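Local coordinates for protein pyrrolysyl-tRNA synthetase (Desulfitobacterium hafniense, PDB 3DSQ) that probably attaches pyrrolysine to its cognate tRNA at the expense of ATP, working as a homodimeric class II aminoacyl-tRNA synthetase, at residues B[77-82]-B[199-204]; B[83-86]-B[90-93]; B[129-134]-B[152-157]. All coordinates share one frame; numbering follows the deposited sequence.

The three contacts join parts of the catalytic core, and all reach the second subunit. Interactions 1 and 2 share helix 72-85, with centres about 11 Å apart. Interactions 2 and 3 have centres about 12 Å apart: strand 90-91 runs parallel to strand 150-159, and Val92 N is probably hydrogen-bonded to Phe153 O (2.9 Å). The centres of interactions 1 and 3 are about 17 Å apart, yet Ala81 CA packs 3.9 Å from Phe153 CZ, so helix 72-85 lies against one side of strand 150-159 and Leu131 against the other. That strand, followed in the chain by the sodium site, belongs to motif 2, which in class II synthetases frames the active site; helix 132-142 probably flanks the amino-acid pocket.

Interaction 1 (B[77-82]-B[199-204]); sequences EEKLAK and LEAAGI
The backbones of Leu80, within helix 72-85, and Ala201, the last residue of helix 187-201, come within 5.8 Å at their CA atoms, a close approach that the small alanine permits. Helix 72-85 has the position of the motif 1 helix of class II synthetases, at the dimer interface. A chi1 of 175° sets the Lys79 chain beside its own carbonyl carbon, and the bend at chi2 (71°) lays it across the carbonyl of Ala201. Its CE is modelled 2.9 Å from Ala201 O, an unusually short approach whose detail is doubtful. Lysine suits this exposed border, since its alkyl part packs while the ammonium end continues outward. Beside it the buried Leu80 sets CD2 against two methyls, 3.9 Å from Ala201 CB and 4.1 Å from Ala202 CB. Gly203, with positive phi, closes helix 187-201 as the C-prime residue of a Schellman motif, Ile204 N bonding to Leu199 O and Gly203 N to Glu200 O. Glu78, which also packs on Glu78 of the second subunit, is held through OE1 by Arg70 of its own chain. On the same helix, Lys82 NZ makes a salt bridge with Glu78 OE2 at 2.6 Å, coming from above the carboxylate plane.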
loop_
_atom_site.group_PDB
_atom_site.type_symbol
_atom_site.label_atom_id
_atom_site.label_comp_id
_atom_site.label_asym_id
_atom_site.label_seq_id
_atom_site.Cartn_x
_atom_site.Cartn_y
_atom_site.Cartn_z
ATOM N N GLU B 77 -2.948 -2.888 9.759
ATOM C CA GLU B 77 -3.723 -2.187 8.743
ATOM C C GLU B 77 -5.172 -2.658 8.653
ATOM O O GLU B 77 -6.096 -1.843 8.585
ATOM C CB GLU B 77 -3.052 -2.320 7.371
ATOM C CG GLU B 77 -1.951 -1.305 7.130
ATOM C CD GLU B 77 -1.415 -1.345 5.708
ATOM O OE1 GLU B 77 -2.180 -1.728 4.795
ATOM O OE2 GLU B 77 -0.236 -0.978 5.501
ATOM N N GLU B 78 -5.380 -3.970 8.645
ATOM C CA GLU B 78 -6.739 -4.477 8.565
ATOM C C GLU B 78 -7.483 -4.166 9.864
ATOM O O GLU B 78 -8.664 -3.817 9.846
ATOM C CB GLU B 78 -6.746 -5.987 8.316
ATOM C CG GLU B 78 -8.145 -6.523 8.007
ATOM C CD GLU B 78 -8.218 -8.034 8.014
ATOM O OE1 GLU B 78 -7.589 -8.672 7.144
ATOM O OE2 GLU B 78 -8.906 -8.590 8.896
ATOM N N LYS B 79 -6.772 -4.295 10.978
ATOM C CA LYS B 79 -7.307 -4.041 12.315
ATOM C C LYS B 79 -7.834 -2.618 12.470
ATOM O O LYS B 79 -8.928 -2.400 12.990
ATOM C CB LYS B 79 -6.212 -4.290 13.358
ATOM C CG LYS B 79 -6.587 -3.961 14.808
ATOM C CD LYS B 79 -7.598 -4.945 15.400
ATOM C CE LYS B 79 -7.955 -4.555 16.833
ATOM N NZ LYS B 79 -8.943 -5.477 17.469
ATOM N N LEU B 80 -7.047 -1.648 12.021
ATOM C CA LEU B 80 -7.434 -0.249 12.122
ATOM C C LEU B 80 -8.595 0.091 11.192
ATOM O O LEU B 80 -9.497 0.834 11.569
ATOM C CB LEU B 80 -6.235 0.655 11.814
ATOM C CG LEU B 80 -5.009 0.541 12.726
ATOM C CD1 LEU B 80 -3.928 1.516 12.258
ATOM C CD2 LEU B 80 -5.397 0.844 14.161
ATOM N N ALA B 81 -8.576 -0.461 9.984
ATOM C CA ALA B 81 -9.630 -0.196 9.012
ATOM C C ALA B 81 -10.992 -0.681 9.509
ATOM O O ALA B 81 -11.971 0.066 9.481
ATOM C CB ALA B 81 -9.294 -0.859 7.679
ATOM N N LYS B 82 -11.060 -1.930 9.958
ATOM C CA LYS B 82 -12.319 -2.474 10.466
ATOM C C LYS B 82 -12.873 -1.632 11.610
ATOM O O LYS B 82 -14.062 -1.331 11.649
ATOM C CB LYS B 82 -12.130 -3.922 10.934
ATOM C CG LYS B 82 -11.851 -4.884 9.790
ATOM C CD LYS B 82 -11.713 -6.316 10.259
ATOM C CE LYS B 82 -11.554 -7.254 9.074
ATOM N NZ LYS B 82 -11.419 -8.673 9.515
ATOM N N LEU B 199 -5.955 3.924 18.849
ATOM C CA LEU B 199 -5.023 3.345 19.799
ATOM C C LEU B 199 -5.569 2.069 20.430
ATOM O O LEU B 199 -4.805 1.164 20.768
ATOM C CB LEU B 199 -4.666 4.379 20.863
ATOM C CG LEU B 199 -3.930 5.585 20.269
ATOM C CD1 LEU B 199 -3.759 6.658 21.317
ATOM C CD2 LEU B 199 -2.580 5.141 19.722
ATOM N N GLU B 200 -6.887 1.983 20.576
ATOM C CA GLU B 200 -7.478 0.786 21.156
ATOM C C GLU B 200 -7.366 -0.354 20.155
ATOM O O GLU B 200 -7.014 -1.480 20.511
ATOM C CB GLU B 200 -8.946 1.013 21.514
ATOM C CG GLU B 200 -9.612 -0.223 22.108
ATOM C CD GLU B 200 -8.909 -0.730 23.364
ATOM O OE1 GLU B 200 -9.161 -1.889 23.761
ATOM O OE2 GLU B 200 -8.109 0.024 23.962
ATOM N N ALA B 201 -7.663 -0.059 18.897
ATOM C CA ALA B 201 -7.570 -1.075 17.865
ATOM C C ALA B 201 -6.110 -1.486 17.671
ATOM O O ALA B 201 -5.832 -2.619 17.283
ATOM C CB ALA B 201 -8.153 -0.553 16.558
ATOM N N ALA B 202 -5.186 -0.568 17.948
ATOM C CA ALA B 202 -3.754 -0.841 17.793
ATOM C C ALA B 202 -3.118 -1.508 19.012
ATOM O O ALA B 202 -1.895 -1.645 19.085
ATOM C CB ALA B 202 -3.007 0.451 17.474
ATOM N N GLY B 203 -3.936 -1.914 19.974
ATOM C CA GLY B 203 -3.395 -2.560 21.156
ATOM C C GLY B 203 -2.472 -1.693 21.992
ATOM O O GLY B 203 -1.505 -2.180 22.574
ATOM N N ILE B 204 -2.757 -0.401 22.045
ATOM C CA ILE B 204 -1.958 0.516 22.843
ATOM C C ILE B 204 -2.909 1.128 23.867
ATOM O O ILE B 204 -3.872 1.809 23.509
ATOM C CB ILE B 204 -1.310 1.597 21.953
ATOM C CG1 ILE B 204 -0.235 0.938 21.081
ATOM C CG2 ILE B 204 -0.734 2.717 22.805
ATOM C CD1 ILE B 204 0.553 1.891 20.208
#

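Interaction 2 (B[83-86]-B[90-93]); sequences ALHQ and VQVV
His85 turns the NE2 side of its imidazole onto the side chain of Gln91, overlapping both its amide oxygen and its CB. The two residues stand on the helix and the strand of motif 1 of the class II synthetases, helix 72-85 and the short strand 90-91, joined by a tight turn of the chain. NE2 donates a hydrogen bond to Gln91 OE1 over 3.0 Å. The bond is bent, with an N-H...O angle of 133°, and the acceptor also lies 3.3 Å from His85 CE1, displaced toward that corner of the ring. OE1 remains close to the imidazole plane, whereas seen from the amide the donor is tilted 31° out of the carbonyl plane; ring and amide are turned 46° against each other.

Two conformations produce this fit. The His85 ring, with CG anti to the carbonyl carbon, swings from the last turn of the helix toward the strand. Gln91 is extended through CG and CD, but its last torsion is nearly eclipsed and brings OE1 round to the same side as CB, and both then face the ring. An amide suits this buried place, since it accepts from histidine without bringing in a full charge. The second subunit also contributes: its Arg70 packs on His85, its Leu74 packs on Gln91, and the Gln91 backbone hydrogen-bonds across the interface. Next to the hydrogen bond, Gln91 CB meets the ring edge in its plane, 3.6 Å from His85 NE2.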
loop_
_atom_site.group_PDB
_atom_site.type_symbol
_atom_site.label_atom_id
_atom_site.label_comp_id
_atom_site.label_asym_id
_atom_site.label_seq_id
_atom_site.Cartn_x
_atom_site.Cartn_y
_atom_site.Cartn_z
ATOM N N ALA B 83 -12.006 -1.239 12.534
ATOM C CA ALA B 83 -12.426 -0.435 13.672
ATOM C C ALA B 83 -13.032 0.911 13.271
ATOM O O ALA B 83 -13.936 1.417 13.936
ATOM C CB ALA B 83 -11.251 -0.219 14.618
ATOM N N LEU B 84 -12.546 1.491 12.180
ATOM C CA LEU B 84 -13.076 2.778 11.738
ATOM C C LEU B 84 -14.336 2.605 10.890
ATOM O O LEU B 84 -15.193 3.485 10.848
ATOM C CB LEU B 84 -12.000 3.546 10.971
ATOM C CG LEU B 84 -10.844 3.979 11.873
ATOM C CD1 LEU B 84 -9.722 4.617 11.058
ATOM C CD2 LEU B 84 -11.379 4.956 12.903
ATOM N N HIS B 85 -14.437 1.465 10.216
ATOM C CA HIS B 85 -15.606 1.157 9.403
ATOM C C HIS B 85 -16.780 1.009 10.373
ATOM O O HIS B 85 -17.911 1.397 10.071
ATOM C CB HIS B 85 -15.400 -0.163 8.654
ATOM C CG HIS B 85 -14.325 -0.117 7.615
ATOM N ND1 HIS B 85 -13.677 -1.249 7.170
ATOM C CD2 HIS B 85 -13.806 0.917 6.910
ATOM C CE1 HIS B 85 -12.801 -0.914 6.237
ATOM N NE2 HIS B 85 -12.862 0.394 6.061
ATOM N N GLN B 86 -16.489 0.455 11.548
ATOM C CA GLN B 86 -17.503 0.235 12.576
ATOM C C GLN B 86 -17.936 1.551 13.206
ATOM O O GLN B 86 -18.938 1.608 13.919
ATOM C CB GLN B 86 -16.969 -0.722 13.652
ATOM C CG GLN B 86 -16.478 -2.043 13.079
ATOM C CD GLN B 86 -16.159 -3.085 14.140
ATOM O OE1 GLN B 86 -15.722 -2.755 15.243
ATOM N NE2 GLN B 86 -16.364 -4.354 13.802
ATOM N N VAL B 90 -15.598 6.218 6.151
ATOM C CA VAL B 90 -15.487 5.685 4.799
ATOM C C VAL B 90 -14.024 5.688 4.379
ATOM O O VAL B 90 -13.392 6.739 4.339
ATOM C CB VAL B 90 -16.271 6.540 3.799
ATOM C CG1 VAL B 90 -15.944 6.095 2.369
ATOM C CG2 VAL B 90 -17.776 6.425 4.087
ATOM N N GLN B 91 -13.498 4.512 4.057
ATOM C CA GLN B 91 -12.103 4.396 3.650
ATOM C C GLN B 91 -11.931 4.717 2.166
ATOM O O GLN B 91 -12.736 4.300 1.341
ATOM C CB GLN B 91 -11.592 2.981 3.941
ATOM C CG GLN B 91 -10.098 2.826 3.760
ATOM C CD GLN B 91 -9.599 1.466 4.182
ATOM O OE1 GLN B 91 -10.394 0.541 4.450
ATOM N NE2 GLN B 91 -8.272 1.322 4.245
ATOM N N VAL B 92 -10.892 5.485 1.838
ATOM C CA VAL B 92 -10.612 5.825 0.439
ATOM C C VAL B 92 -9.171 5.478 0.088
ATOM O O VAL B 92 -8.323 5.345 0.963
ATOM C CB VAL B 92 -10.827 7.333 0.150
ATOM C CG1 VAL B 92 -12.247 7.722 0.475
ATOM C CG2 VAL B 92 -9.821 8.180 0.957
ATOM N N VAL B 93 -8.906 5.309 -1.201
ATOM C CA VAL B 93 -7.568 5.005 -1.678
ATOM C C VAL B 93 -7.285 5.926 -2.877
ATOM O O VAL B 93 -7.907 5.826 -3.947
ATOM C CB VAL B 93 -7.431 3.503 -2.052
ATOM C CG1 VAL B 93 -8.402 3.117 -3.152
ATOM C CG2 VAL B 93 -6.004 3.217 -2.451
#

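Interaction 3 (B[129-134]-B[152-157]); sequences PMLAPN and IFEIGT
Leu131 pushes its forked end against Glu154, one methyl meeting the strand backbone and the other the carboxylate. Its CG stands anti to the carbonyl carbon (chi1 -61°), and a chi2 near 180° extends CD1 onto the strand backbone while CD2 branches off toward the carboxylate, which spreads the two branches over different parts of the same residue. CD1 lies 3.3 Å from Glu154 O and 4.1 Å from Glu154 CB. CD2 comes 4.0 Å from Glu154 CD, its methyl lying alongside the acid group and making only van der Waals contact with it.

Glu154 is almost fully extended, with CG anti to the backbone N (chi1 -179°) and the later torsions also nearly straight. Being straight, it carries the carboxylate well away from the strand, past the leucine, to polar partners beyond. OE1 forms a salt bridge with Arg128, which directly precedes the 129-134 segment, and OE2 is hydrogen-bonded to Thr94 OG1. These partners satisfy a buried acid and fix its rotation; with the arginine near, the group is probably ionised. Arg275 of the second subunit adds a long, weak ion pair to OE1.

Strand 150-159 is the first strand of motif 2, the antiparallel hairpin that in class II synthetases frames the active site, and it pairs with strand 171-180. Residues 129-134 lead into helix 132-142, which in relatives of this enzyme flanks the amino-acid pocket, as it probably does here. Leu131, just ahead of the helix, also packs on Asn176 of the paired strand, so a branched apolar residue suits the seam between helix and sheet. The same Thr94 OG1 is reached by Asn134 ND2, linking Asn134 to the acid. At Gly156, where the strand has no side chain, Leu131 CD1 approaches the backbone, 4.3 Å from Gly156 N.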
loop_
_atom_site.group_PDB
_atom_site.type_symbol
_atom_site.label_atom_id
_atom_site.label_comp_id
_atom_site.label_asym_id
_atom_site.label_seq_id
_atom_site.Cartn_x
_atom_site.Cartn_y
_atom_site.Cartn_z
ATOM N N PRO B 129 3.983 13.237 0.215
ATOM C CA PRO B 129 4.716 13.185 1.480
ATOM C C PRO B 129 3.705 12.979 2.608
ATOM O O PRO B 129 4.071 12.642 3.723
ATOM C CB PRO B 129 5.374 14.560 1.556
ATOM C CG PRO B 129 4.334 15.429 0.970
ATOM C CD PRO B 129 3.867 14.632 -0.254
ATOM N N MET B 130 2.431 13.222 2.308
ATOM C CA MET B 130 1.370 13.053 3.292
ATOM C C MET B 130 0.057 12.819 2.557
ATOM O O MET B 130 -0.015 12.979 1.342
ATOM C CB MET B 130 1.259 14.282 4.209
ATOM C CG MET B 130 0.522 15.470 3.621
ATOM S SD MET B 130 1.529 16.522 2.543
ATOM C CE MET B 130 1.982 17.803 3.700
ATOM N N LEU B 131 -0.980 12.444 3.299
ATOM C CA LEU B 131 -2.282 12.152 2.711
ATOM C C LEU B 131 -3.222 13.347 2.635
ATOM O O LEU B 131 -4.189 13.328 1.883
ATOM C CB LEU B 131 -2.964 11.035 3.515
ATOM C CG LEU B 131 -2.256 9.684 3.574
ATOM C CD1 LEU B 131 -3.024 8.764 4.519
ATOM C CD2 LEU B 131 -2.169 9.075 2.167
ATOM N N ALA B 132 -2.934 14.386 3.412
ATOM C CA ALA B 132 -3.783 15.574 3.468
ATOM C C ALA B 132 -4.313 16.152 2.155
ATOM O O ALA B 132 -5.527 16.184 1.938
ATOM C CB ALA B 132 -3.081 16.662 4.268
ATOM N N PRO B 133 -3.422 16.610 1.257
ATOM C CA PRO B 133 -3.923 17.174 -0.001
ATOM C C PRO B 133 -4.986 16.351 -0.713
ATOM O O PRO B 133 -5.979 16.894 -1.201
ATOM C CB PRO B 133 -2.651 17.367 -0.840
ATOM C CG PRO B 133 -1.660 16.416 -0.233
ATOM C CD PRO B 133 -1.953 16.509 1.245
ATOM N N ASN B 134 -4.786 15.042 -0.771
ATOM C CA ASN B 134 -5.745 14.169 -1.432
ATOM C C ASN B 134 -7.076 14.096 -0.690
ATOM O O ASN B 134 -8.130 14.025 -1.318
ATOM C CB ASN B 134 -5.157 12.768 -1.592
ATOM C CG ASN B 134 -4.096 12.710 -2.665
ATOM O OD1 ASN B 134 -3.717 13.746 -3.234
ATOM N ND2 ASN B 134 -3.608 11.506 -2.957
ATOM N N ILE B 152 -14.077 10.418 6.689
ATOM C CA ILE B 152 -13.221 9.784 5.696
ATOM C C ILE B 152 -11.810 9.489 6.223
ATOM O O ILE B 152 -11.279 10.232 7.042
ATOM C CB ILE B 152 -13.113 10.705 4.460
ATOM C CG1 ILE B 152 -14.460 10.757 3.741
ATOM C CG2 ILE B 152 -12.000 10.247 3.546
ATOM C CD1 ILE B 152 -14.827 9.501 3.019
ATOM N N PHE B 153 -11.206 8.399 5.759
ATOM C CA PHE B 153 -9.846 8.074 6.170
ATOM C C PHE B 153 -9.140 7.269 5.101
ATOM O O PHE B 153 -9.782 6.679 4.240
ATOM C CB PHE B 153 -9.815 7.287 7.489
ATOM C CG PHE B 153 -10.161 5.830 7.347
ATOM C CD1 PHE B 153 -11.484 5.418 7.258
ATOM C CD2 PHE B 153 -9.154 4.862 7.346
ATOM C CE1 PHE B 153 -11.803 4.065 7.175
ATOM C CE2 PHE B 153 -9.460 3.506 7.263
ATOM C CZ PHE B 153 -10.787 3.105 7.178
ATOM N N GLU B 154 -7.809 7.287 5.150
ATOM C CA GLU B 154 -6.986 6.522 4.221
ATOM C C GLU B 154 -5.758 6.012 4.959
ATOM O O GLU B 154 -5.223 6.670 5.846
ATOM C CB GLU B 154 -6.551 7.365 2.996
ATOM C CG GLU B 154 -5.700 6.552 1.974
ATOM C CD GLU B 154 -5.438 7.273 0.638
ATOM O OE1 GLU B 154 -4.810 6.659 -0.259
ATOM O OE2 GLU B 154 -5.859 8.438 0.478
ATOM N N ILE B 155 -5.338 4.810 4.604
ATOM C CA ILE B 155 -4.161 4.185 5.185
ATOM C C ILE B 155 -3.294 3.953 3.957
ATOM O O ILE B 155 -3.704 3.244 3.050
ATOM C CB ILE B 155 -4.483 2.811 5.800
ATOM C CG1 ILE B 155 -5.445 2.969 6.988
ATOM C CG2 ILE B 155 -3.186 2.133 6.229
ATOM C CD1 ILE B 155 -5.797 1.643 7.687
ATOM N N GLY B 156 -2.116 4.557 3.899
ATOM C CA GLY B 156 -1.313 4.342 2.715
ATOM C C GLY B 156 0.089 4.904 2.733
ATOM O O GLY B 156 0.430 5.790 3.509
ATOM N N THR B 157 0.893 4.381 1.829
ATOM C CA THR B 157 2.284 4.753 1.711
ATOM C C THR B 157 2.495 6.219 1.370
ATOM O O THR B 157 1.840 6.760 0.489
ATOM C CB THR B 157 2.973 3.881 0.647
ATOM O OG1 THR B 157 2.712 2.502 0.943
ATOM C CG2 THR B 157 4.493 4.116 0.645
#